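Local coordinates for protein photoreceptor-histidine kinase BphP (Stigmatella aurantiaca DW4/3-1, PDB 6BAF) that probably senses red and far-red light through a biliverdin-like bilin chromophore and passes the signal on through a histidine kinase, at residues L20-E25 with Q101-L106; P26-T31 with D68-R73; L41-E46 with W84-V89; V117-F122 with P283-T288. All blocks are in the same frame, centred on the assembly; numbering follows the deposited sequence. Where two conformers were deposited one is given.

Contact 1: L20-E25 with Q101-L106; sequences LLVLSE and QGRLIL
Arg-103 lays its guanidinium beside the strand of Leu-20 to Leu-23. The arginine was modelled in two conformations, so its side-chain contacts are less certain; in one, a water lies at the edge of the group and in its plane, accepting from NE, and NH1 is hydrogen-bonded to His-226. Leu-23 O also lies near that plane, while Val-22 CG1 meets NE obliquely at 3.4 Å. The same water accepts from Leu-104 N and donates to Leu-23 O, bridging the strands. The carboxylate of Glu-25 lies across Leu-104, its CD 3.7 Å from Leu-104 CB. OE1 is joined to Gly-102 O by a second water, and OE2 forms a salt bridge with Arg-99.

Antiparallel Leu-21 and Leu-106 exchange two nearly straight bonds, Leu-21 N to Leu-106 O at 2.9 Å and Leu-106 N to Leu-21 O at 2.8 Å, and Leu-23 N donates to Leu-104 O. With CG anti to its backbone N (chi1 -160°), Leu-104 brings CD1 to 3.8 Å from Leu-23 CB. A serine here would probably leave Leu-23 and the aliphatic part of Glu-25 without their apolar partner. On the other face, beta-branched residues suit the extended strands: Val-22 CG2 packs on Ile-105 CG1 at 4.0 Å. Leu-20 CD1 reaches Ile-105 CG2 at 3.6 Å.

On the leucine face Leu-23 meets Leu-69 of helix 59-69 and Leu-104 meets Leu-74. Strands 30-34, 19-23, 103-110, 90-100 and 80-85 follow the 2-1-5-4-3 order of the PAS fold, and this contact is its central pairing of first and fifth.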
# COMPACT_ATOMS: atom_id res chain seq x y z
N LEU A 20 -1.04 -11.16 -24.61
CA LEU A 20 0.36 -11.39 -24.31
C LEU A 20 1.22 -11.05 -25.53
O LEU A 20 0.94 -11.52 -26.63
CB LEU A 20 0.58 -12.83 -23.89
CG LEU A 20 2.01 -13.13 -23.45
CD1 LEU A 20 2.00 -13.98 -22.18
CD2 LEU A 20 2.79 -13.81 -24.62
N LEU A 21 2.25 -10.24 -25.32
CA LEU A 21 3.26 -9.94 -26.32
C LEU A 21 4.63 -10.36 -25.80
O LEU A 21 4.88 -10.28 -24.60
CB LEU A 21 3.30 -8.44 -26.63
CG LEU A 21 1.97 -7.77 -26.97
CD1 LEU A 21 2.23 -6.28 -27.11
CD2 LEU A 21 1.36 -8.35 -28.27
N VAL A 22 5.52 -10.82 -26.69
CA VAL A 22 6.93 -10.97 -26.35
C VAL A 22 7.71 -9.96 -27.18
O VAL A 22 7.44 -9.77 -28.37
CB VAL A 22 7.45 -12.39 -26.60
CG1 VAL A 22 8.92 -12.45 -26.29
CG2 VAL A 22 6.68 -13.42 -25.75
N LEU A 23 8.66 -9.28 -26.53
CA LEU A 23 9.40 -8.14 -27.06
C LEU A 23 10.88 -8.46 -27.11
O LEU A 23 11.45 -8.96 -26.12
CB LEU A 23 9.18 -6.90 -26.20
CG LEU A 23 7.75 -6.45 -25.91
CD1 LEU A 23 7.79 -5.27 -24.94
CD2 LEU A 23 7.13 -6.02 -27.16
N SER A 24 11.54 -8.12 -28.22
CA SER A 24 12.98 -8.33 -28.19
C SER A 24 13.65 -7.24 -27.36
O SER A 24 13.11 -6.16 -27.16
CB SER A 24 13.57 -8.31 -29.59
OG SER A 24 13.46 -6.98 -30.11
N GLU A 25 14.89 -7.50 -26.97
CA GLU A 25 15.65 -6.51 -26.24
C GLU A 25 16.98 -6.35 -26.93
O GLU A 25 17.67 -7.35 -27.15
CB GLU A 25 15.87 -6.98 -24.80
CG GLU A 25 14.58 -7.49 -24.13
CD GLU A 25 14.84 -8.03 -22.72
OE1 GLU A 25 15.04 -9.27 -22.56
OE2 GLU A 25 14.86 -7.20 -21.78
N GLN A 101 13.55 -16.62 -18.53
CA GLN A 101 14.19 -17.50 -19.51
C GLN A 101 14.63 -16.73 -20.75
O GLN A 101 14.45 -17.18 -21.88
CB GLN A 101 13.28 -18.66 -19.90
CG GLN A 101 12.86 -19.56 -18.73
CD GLN A 101 13.99 -20.43 -18.23
OE1 GLN A 101 15.02 -20.55 -18.89
NE2 GLN A 101 13.81 -21.04 -17.07
N GLY A 102 15.17 -15.54 -20.56
CA GLY A 102 15.66 -14.82 -21.71
C GLY A 102 14.63 -14.07 -22.52
O GLY A 102 15.01 -13.41 -23.50
N ARG A 103 13.35 -14.07 -22.14
CA ARG A 103 12.37 -13.35 -22.93
C ARG A 103 11.73 -12.24 -22.09
O ARG A 103 11.64 -12.32 -20.85
CB ARG A 103 11.30 -14.29 -23.52
CG ARG A 103 11.90 -15.50 -24.33
CD ARG A 103 11.81 -15.49 -25.90
NE ARG A 103 11.85 -14.18 -26.57
CZ ARG A 103 11.98 -13.96 -27.90
NH1 ARG A 103 12.14 -14.99 -28.79
NH2 ARG A 103 11.97 -12.70 -28.33
N LEU A 104 11.33 -11.18 -22.78
CA LEU A 104 10.64 -10.04 -22.18
C LEU A 104 9.17 -10.15 -22.57
O LEU A 104 8.82 -10.00 -23.74
CB LEU A 104 11.24 -8.72 -22.67
CG LEU A 104 11.09 -7.37 -21.97
CD1 LEU A 104 11.06 -6.20 -22.93
CD2 LEU A 104 10.05 -7.25 -20.84
N ILE A 105 8.32 -10.43 -21.59
CA ILE A 105 6.91 -10.69 -21.82
C ILE A 105 6.12 -9.51 -21.29
O ILE A 105 6.31 -9.10 -20.14
CB ILE A 105 6.47 -12.00 -21.14
CG1 ILE A 105 7.23 -13.17 -21.76
CG2 ILE A 105 4.94 -12.12 -21.21
CD1 ILE A 105 7.05 -14.51 -21.05
N LEU A 106 5.23 -8.97 -22.11
CA LEU A 106 4.38 -7.85 -21.73
C LEU A 106 2.94 -8.33 -21.82
O LEU A 106 2.48 -8.76 -22.89
CB LEU A 106 4.64 -6.64 -22.63
CG LEU A 106 3.65 -5.48 -22.55
CD1 LEU A 106 3.69 -4.83 -21.15
CD2 LEU A 106 3.97 -4.44 -23.65
O HOH W 1 12.27 -11.30 -25.61
O HOH W 2 14.77 -11.09 -24.76

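Contact 2: P26-T31 with D68-R73; sequences PGLVLT and DLRSAR
Arg-70 closes on the carbonyl of Pro-26 with two nitrogens presented side-on. NE donates to Pro-26 O at 2.8 Å and NH2 donates to the same Pro-26 O at 3.0 Å, both with the oxygen in the guanidinium plane. The NE bond lies in the carbonyl plane as well. A side chain extended from CG to NE (chi2 160°, chi3 175°) gives the arginine this span, and the shared acceptor restrains its last rotation.

One face of the guanidinium rests on Leu-28, whose CD1 lies 3.8 Å from Arg-70 CZ. Leu-28 has left-handed helical backbone angles (phi 60°); its CG is anti to the carbonyl carbon, and the two methyls divide the work, CD1 under the charged group and CD2 4.1 Å from Leu-69 CB. Leucine thus serves both a polar surface group and the apolar interior, while arginine suits the exposed rim, where NH1 has a long, weak ion pair with Glu-66.

The contact ties the turn leading into strand 30-34 to the end of helix 59-69. Below it, Leu-69 packs on Leu-23 of strand 19-23, Leu-80 of strand 80-85 and Ala-97 of strand 90-100, so the helix end is seated on the sheet.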
# COMPACT_ATOMS: atom_id res chain seq x y z
N PRO A 26 17.40 -5.10 -27.19
CA PRO A 26 16.79 -3.85 -26.69
C PRO A 26 15.77 -3.25 -27.60
O PRO A 26 15.19 -2.20 -27.30
CB PRO A 26 17.98 -2.90 -26.58
CG PRO A 26 18.88 -3.32 -27.72
CD PRO A 26 18.77 -4.87 -27.70
N GLY A 27 15.55 -3.89 -28.74
CA GLY A 27 14.80 -3.17 -29.75
C GLY A 27 13.30 -3.16 -29.58
O GLY A 27 12.64 -2.40 -30.30
N LEU A 28 12.73 -4.02 -28.72
CA LEU A 28 11.28 -4.06 -28.50
C LEU A 28 10.52 -4.39 -29.78
O LEU A 28 9.44 -3.86 -30.03
CB LEU A 28 10.75 -2.75 -27.89
CG LEU A 28 11.48 -2.34 -26.60
CD1 LEU A 28 10.94 -0.99 -26.09
CD2 LEU A 28 11.45 -3.44 -25.50
N VAL A 29 11.10 -5.29 -30.59
CA VAL A 29 10.35 -5.86 -31.71
C VAL A 29 9.44 -6.97 -31.17
O VAL A 29 9.90 -7.83 -30.40
CB VAL A 29 11.33 -6.41 -32.78
CG1 VAL A 29 10.55 -7.13 -33.89
CG2 VAL A 29 12.21 -5.30 -33.34
N LEU A 30 8.18 -7.00 -31.62
CA LEU A 30 7.26 -8.05 -31.19
C LEU A 30 7.64 -9.34 -31.88
O LEU A 30 7.48 -9.47 -33.11
CB LEU A 30 5.80 -7.73 -31.53
CG LEU A 30 5.09 -6.41 -31.21
CD1 LEU A 30 3.58 -6.56 -30.98
CD2 LEU A 30 5.75 -5.68 -30.13
N THR A 31 8.09 -10.33 -31.11
CA THR A 31 8.35 -11.64 -31.69
C THR A 31 7.24 -12.65 -31.45
O THR A 31 7.25 -13.71 -32.08
CB THR A 31 9.64 -12.22 -31.10
OG1 THR A 31 9.42 -12.46 -29.71
CG2 THR A 31 10.80 -11.21 -31.28
N ASP A 68 10.83 2.24 -19.46
CA ASP A 68 10.51 1.26 -18.41
C ASP A 68 10.80 -0.18 -18.87
O ASP A 68 11.37 -0.97 -18.12
CB ASP A 68 9.04 1.37 -17.99
CG ASP A 68 8.71 2.71 -17.30
OD1 ASP A 68 9.66 3.41 -16.83
OD2 ASP A 68 7.49 3.04 -17.22
N LEU A 69 10.35 -0.54 -20.08
CA LEU A 69 10.56 -1.90 -20.58
C LEU A 69 12.03 -2.26 -20.69
O LEU A 69 12.41 -3.43 -20.51
CB LEU A 69 9.93 -2.06 -21.95
CG LEU A 69 8.52 -2.55 -22.19
CD1 LEU A 69 7.87 -3.30 -21.03
CD2 LEU A 69 7.64 -1.53 -22.85
N ARG A 70 12.89 -1.27 -20.97
CA ARG A 70 14.34 -1.51 -21.01
C ARG A 70 14.99 -1.41 -19.64
O ARG A 70 16.20 -1.64 -19.52
CB ARG A 70 15.01 -0.50 -21.95
CG ARG A 70 14.70 -0.77 -23.40
CD ARG A 70 14.94 0.45 -24.28
NE ARG A 70 14.73 0.09 -25.67
CZ ARG A 70 14.24 0.91 -26.58
NH1 ARG A 70 13.93 2.15 -26.24
NH2 ARG A 70 14.05 0.50 -27.84
N SER A 71 14.23 -1.07 -18.61
CA SER A 71 14.85 -0.60 -17.38
C SER A 71 15.55 -1.72 -16.65
O SER A 71 16.67 -1.53 -16.17
CB SER A 71 13.82 0.03 -16.45
OG SER A 71 14.35 0.01 -15.14
N ALA A 72 14.91 -2.87 -16.51
CA ALA A 72 15.54 -3.87 -15.64
C ALA A 72 15.77 -3.27 -14.26
O ALA A 72 16.84 -2.73 -14.01
CB ALA A 72 16.85 -4.39 -16.23
N ARG A 73 14.85 -3.57 -13.35
CA ARG A 73 14.15 -2.66 -12.42
C ARG A 73 12.66 -2.61 -12.82
O ARG A 73 11.81 -2.07 -12.10
CB ARG A 73 14.74 -1.26 -12.38
CG ARG A 73 14.50 -0.64 -11.01
CD ARG A 73 14.60 0.90 -10.84
NE ARG A 73 13.63 1.22 -9.79
CZ ARG A 73 12.69 2.17 -9.84
NH1 ARG A 73 12.62 3.03 -10.86
NH2 ARG A 73 11.84 2.27 -8.82

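Contact 3: L41-E46 with W84-V89; sequences LGNSAE and WRVDGV
Trp-84 offers one face of its indole to Leu-41 and its rim to Asn-43. Leu-41 CG stands 3.8 Å from the centroid of the six-membered ring, only 7° off the normal, a CH-pi contact, and CD2 continues over the ring to 3.9 Å from Trp-84 CH2. A large flat ring suits this place because it gives CG and CD2 of the leucine a broad surface to rest on. Asn-43 OD1 comes in the ring plane to 3.1 Å from Trp-84 CZ3, with amide and indole planes 58° apart; the slightly positive rim hydrogens probably make it a tolerable neighbour for a buried oxygen that has no hydrogen-bond partner in the model. The other end of that amide is anchored, ND2 bonding to Gln-47. Replacing the tryptophan by an alanine is likely to open a gap beneath Leu-41 and take away the ring edge that Asn-43 OD1 meets.

Beyond Arg-85, which is turned the other way, Val-86 comes back to the contact. Its CG2, anti to the backbone N, lies 3.4 Å from Gly-42 O and 3.7 Å from Asn-43 OD1, and its CB and CG1 lie near Leu-41 O. Gly-42 has positive phi (86°) and ends the helix of Leu-41; any CB there would press on Val-86 CG2 and on the preceding carbonyl, so glycine fits.

Phe-56 meets the indole ring too, and Leu-108 packs against both Leu-41 and Trp-84. Short helices laid on one face of an antiparallel sheet, here over its edge strand 80-85, are characteristic of the PAS fold.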
# COMPACT_ATOMS: atom_id res chain seq x y z
N LEU A 41 -7.02 -5.57 -29.09
CA LEU A 41 -6.13 -4.49 -29.45
C LEU A 41 -6.57 -3.71 -30.70
O LEU A 41 -6.18 -2.55 -30.87
CB LEU A 41 -4.72 -5.06 -29.70
CG LEU A 41 -3.55 -4.85 -28.73
CD1 LEU A 41 -3.98 -4.67 -27.29
CD2 LEU A 41 -2.49 -5.93 -28.87
N GLY A 42 -7.35 -4.32 -31.58
CA GLY A 42 -7.62 -3.69 -32.85
C GLY A 42 -6.59 -3.97 -33.93
O GLY A 42 -6.67 -3.35 -34.99
N ASN A 43 -5.64 -4.88 -33.70
CA ASN A 43 -4.66 -5.29 -34.70
C ASN A 43 -4.63 -6.80 -34.83
O ASN A 43 -5.03 -7.53 -33.92
CB ASN A 43 -3.26 -4.80 -34.36
CG ASN A 43 -3.13 -3.32 -34.45
OD1 ASN A 43 -3.12 -2.63 -33.44
ND2 ASN A 43 -3.04 -2.81 -35.67
N SER A 44 -4.15 -7.28 -35.97
CA SER A 44 -3.98 -8.72 -36.21
C SER A 44 -2.58 -9.17 -35.79
O SER A 44 -1.66 -8.37 -35.59
CB SER A 44 -4.18 -9.04 -37.67
OG SER A 44 -3.30 -8.22 -38.44
N ALA A 45 -2.41 -10.50 -35.67
CA ALA A 45 -1.06 -11.03 -35.45
C ALA A 45 -0.14 -10.61 -36.59
O ALA A 45 1.01 -10.21 -36.35
CB ALA A 45 -1.08 -12.55 -35.28
N GLU A 46 -0.65 -10.63 -37.83
CA GLU A 46 0.20 -10.29 -38.97
C GLU A 46 0.67 -8.85 -38.89
O GLU A 46 1.82 -8.55 -39.26
CB GLU A 46 -0.54 -10.54 -40.30
CG GLU A 46 -0.63 -12.01 -40.73
CD GLU A 46 -1.75 -12.81 -40.02
OE1 GLU A 46 -1.88 -14.04 -40.32
OE2 GLU A 46 -2.49 -12.23 -39.18
N TRP A 84 -2.74 2.28 -26.33
CA TRP A 84 -2.65 1.74 -27.68
C TRP A 84 -3.43 2.58 -28.67
O TRP A 84 -4.66 2.53 -28.70
CB TRP A 84 -3.17 0.31 -27.71
CG TRP A 84 -2.06 -0.60 -27.74
CD1 TRP A 84 -1.23 -0.90 -26.70
CD2 TRP A 84 -1.61 -1.36 -28.83
NE1 TRP A 84 -0.27 -1.80 -27.08
CE2 TRP A 84 -0.48 -2.12 -28.38
CE3 TRP A 84 -2.04 -1.51 -30.12
CZ2 TRP A 84 0.22 -2.99 -29.18
CZ3 TRP A 84 -1.34 -2.38 -30.91
CH2 TRP A 84 -0.22 -3.11 -30.43
N ARG A 85 -2.71 3.30 -29.54
CA ARG A 85 -3.31 4.08 -30.62
C ARG A 85 -3.40 3.20 -31.86
O ARG A 85 -2.38 2.93 -32.51
CB ARG A 85 -2.49 5.34 -30.91
CG ARG A 85 -3.18 6.33 -31.86
CD ARG A 85 -2.67 7.73 -31.62
NE ARG A 85 -3.42 8.33 -30.53
CZ ARG A 85 -3.24 9.57 -30.06
NH1 ARG A 85 -2.28 10.35 -30.57
NH2 ARG A 85 -3.99 10.01 -29.05
N VAL A 86 -4.60 2.77 -32.21
CA VAL A 86 -4.72 1.87 -33.35
C VAL A 86 -5.25 2.63 -34.57
O VAL A 86 -4.54 2.76 -35.57
CB VAL A 86 -5.57 0.63 -33.00
CG1 VAL A 86 -6.88 1.02 -32.28
CG2 VAL A 86 -5.83 -0.19 -34.25
N ASP A 87 -6.48 3.15 -34.52
CA ASP A 87 -6.91 3.81 -35.75
C ASP A 87 -7.73 5.11 -35.72
O ASP A 87 -8.57 5.29 -36.60
CB ASP A 87 -7.70 2.78 -36.59
CG ASP A 87 -7.26 2.76 -38.06
OD1 ASP A 87 -7.44 1.71 -38.73
OD2 ASP A 87 -6.70 3.78 -38.54
N GLY A 88 -7.53 6.04 -34.79
CA GLY A 88 -6.76 5.91 -33.56
C GLY A 88 -7.19 7.15 -32.82
O GLY A 88 -6.54 8.18 -33.04
N VAL A 89 -8.22 7.15 -31.96
CA VAL A 89 -8.73 6.14 -30.98
C VAL A 89 -7.66 5.35 -30.19
O VAL A 89 -7.01 4.40 -30.65
CB VAL A 89 -9.82 5.16 -31.56
CG1 VAL A 89 -9.38 4.34 -32.75
CG2 VAL A 89 -10.33 4.24 -30.45

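Contact 4: V117-F122 with P283-T288; sequences VPFLSF and PYEVRT
Glu-285 reaches across from helix 284-300 and sets its carboxylate at the first turn of helix 120-135. OE1 accepts from Phe-119 N at 2.8 Å, the N-H coming from above the carboxylate plane. OE2 takes Phe-122 N at 3.2 Å on its anti lone pair. Ser-121 lies against the same oxygen, with its CB 3.5 Å from Glu-285 OE2. One carboxylate thus accepts from the amides of the N-cap residue and of the first helical turn, where the usual carbonyl partners one turn back are lacking; the partial positive charge of that end would probably stabilise the anion. Glutamate suits the place by its length: its extended chain (chi2 -178°) carries the carboxylate from one helix to the start of the other.

Phe-119, at the N-cap position, has positive phi, and its ring lies obliquely by Glu-285 CG, with CD1 4.3 Å from that carbon. Phe-122 points its ring edge at the other helix, CE2 lying 3.8 Å from Thr-288 O and CD2 3.9 Å from Glu-285 O, so carbonyl oxygens meet ring hydrogens.

Further out, Thr-288 OG1 donates to Tyr-284 O, one turn earlier, at 2.6 Å, and OG1 also sits over the centre of the Tyr-284 ring. Arg-287 forms a salt bridge with Glu-109.

The two helices belong to the subunit interface: Phe-123 of the second subunit meets Phe-122 edge-to-face and also touches Phe-119. Towards the PAS sheet, Tyr-284 packs on Asp-94 and Ile-96 of strand 90-100, while Val-286 leans on helix 139-154.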
# COMPACT_ATOMS: atom_id res chain seq x y z
N VAL A 117 -9.91 7.56 -8.48
CA VAL A 117 -8.48 7.89 -8.43
C VAL A 117 -7.59 6.64 -8.46
O VAL A 117 -7.82 5.68 -7.70
CB VAL A 117 -8.17 8.77 -7.21
CG1 VAL A 117 -6.73 8.66 -6.78
CG2 VAL A 117 -8.50 10.22 -7.51
N PRO A 118 -6.58 6.62 -9.33
CA PRO A 118 -5.70 5.44 -9.41
C PRO A 118 -5.00 5.22 -8.08
O PRO A 118 -4.48 6.17 -7.48
CB PRO A 118 -4.71 5.81 -10.53
CG PRO A 118 -5.36 6.95 -11.30
CD PRO A 118 -6.16 7.69 -10.25
N PHE A 119 -5.02 3.96 -7.60
CA PHE A 119 -4.22 3.45 -6.49
C PHE A 119 -4.78 3.83 -5.12
O PHE A 119 -4.21 3.38 -4.10
CB PHE A 119 -2.76 3.86 -6.63
CG PHE A 119 -2.13 3.27 -7.86
CD1 PHE A 119 -1.77 1.92 -7.88
CD2 PHE A 119 -1.99 4.03 -9.03
CE1 PHE A 119 -1.21 1.34 -9.02
CE2 PHE A 119 -1.45 3.46 -10.19
CZ PHE A 119 -1.04 2.12 -10.18
N LEU A 120 -5.88 4.58 -5.07
CA LEU A 120 -6.56 4.89 -3.81
C LEU A 120 -7.15 3.64 -3.19
O LEU A 120 -7.04 3.42 -1.97
CB LEU A 120 -7.63 5.96 -4.05
CG LEU A 120 -8.39 6.50 -2.82
CD1 LEU A 120 -7.42 6.83 -1.69
CD2 LEU A 120 -9.18 7.73 -3.20
N SER A 121 -7.75 2.77 -4.01
CA SER A 121 -8.28 1.52 -3.45
C SER A 121 -7.17 0.66 -2.86
O SER A 121 -7.36 0.05 -1.80
CB SER A 121 -9.02 0.74 -4.53
OG SER A 121 -9.85 1.64 -5.22
N PHE A 122 -6.01 0.58 -3.52
CA PHE A 122 -4.92 -0.21 -2.94
C PHE A 122 -4.47 0.37 -1.59
O PHE A 122 -4.24 -0.38 -0.63
CB PHE A 122 -3.73 -0.27 -3.92
CG PHE A 122 -2.52 -0.98 -3.38
CD1 PHE A 122 -1.55 -0.30 -2.63
CD2 PHE A 122 -2.33 -2.33 -3.64
CE1 PHE A 122 -0.43 -0.97 -2.13
CE2 PHE A 122 -1.21 -3.00 -3.16
CZ PHE A 122 -0.25 -2.33 -2.40
N PRO A 283 -10.10 -6.62 -10.49
CA PRO A 283 -9.21 -5.55 -10.99
C PRO A 283 -7.79 -5.64 -10.44
O PRO A 283 -7.52 -6.20 -9.37
CB PRO A 283 -9.89 -4.26 -10.50
CG PRO A 283 -11.27 -4.65 -10.07
CD PRO A 283 -11.22 -6.10 -9.68
N TYR A 284 -6.88 -5.02 -11.19
CA TYR A 284 -5.46 -5.07 -10.88
C TYR A 284 -5.16 -4.62 -9.45
O TYR A 284 -4.43 -5.32 -8.72
CB TYR A 284 -4.68 -4.19 -11.86
CG TYR A 284 -3.21 -4.14 -11.52
CD1 TYR A 284 -2.37 -5.20 -11.85
CD2 TYR A 284 -2.66 -3.05 -10.82
CE1 TYR A 284 -1.02 -5.19 -11.50
CE2 TYR A 284 -1.31 -3.03 -10.47
CZ TYR A 284 -0.49 -4.11 -10.83
OH TYR A 284 0.85 -4.09 -10.49
N GLU A 285 -5.68 -3.44 -9.04
CA GLU A 285 -5.44 -2.92 -7.69
C GLU A 285 -5.98 -3.86 -6.61
O GLU A 285 -5.39 -3.95 -5.53
CB GLU A 285 -6.10 -1.53 -7.51
CG GLU A 285 -5.36 -0.34 -8.14
CD GLU A 285 -6.06 1.03 -7.86
OE1 GLU A 285 -6.36 1.78 -8.84
OE2 GLU A 285 -6.31 1.34 -6.64
N VAL A 286 -7.09 -4.55 -6.86
CA VAL A 286 -7.59 -5.50 -5.86
C VAL A 286 -6.69 -6.73 -5.81
O VAL A 286 -6.26 -7.15 -4.72
CB VAL A 286 -9.05 -5.87 -6.17
CG1 VAL A 286 -9.61 -6.89 -5.17
CG2 VAL A 286 -9.89 -4.63 -6.21
N ARG A 287 -6.35 -7.31 -6.97
CA ARG A 287 -5.49 -8.50 -6.96
C ARG A 287 -4.20 -8.21 -6.22
O ARG A 287 -3.77 -8.99 -5.37
CB ARG A 287 -5.14 -8.96 -8.39
CG ARG A 287 -6.29 -9.48 -9.17
CD ARG A 287 -5.80 -10.38 -10.32
NE ARG A 287 -4.64 -9.88 -11.08
CZ ARG A 287 -4.72 -9.17 -12.20
NH1 ARG A 287 -5.92 -8.83 -12.67
NH2 ARG A 287 -3.61 -8.80 -12.85
N THR A 288 -3.59 -7.07 -6.53
CA THR A 288 -2.31 -6.72 -5.91
C THR A 288 -2.45 -6.46 -4.41
O THR A 288 -1.55 -6.78 -3.62
CB THR A 288 -1.77 -5.50 -6.64
OG1 THR A 288 -2.00 -5.72 -8.04
CG2 THR A 288 -0.34 -5.44 -6.47

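Overall arrangement
Contacts 1, 2 and 3 belong to the PAS fold and share one antiparallel sheet. Contacts 1 and 2 have centres about 8 Å apart and touch through neighbouring strands 19-23 and 30-34; the centre of contact 3 lies about 19 Å from that of contact 1, towards edge strand 80-85. Along the chain, contact 1 encloses the other two, whose segments alternate, so the intervening helices and strands form an excursion in sequence between two strands that pair directly. Contact 4 opens only after these close. Its centre lies about 25 Å from those of contacts 1 and 2. It packs the helix after the PAS part on the last helix of the GAF region, beside the second subunit.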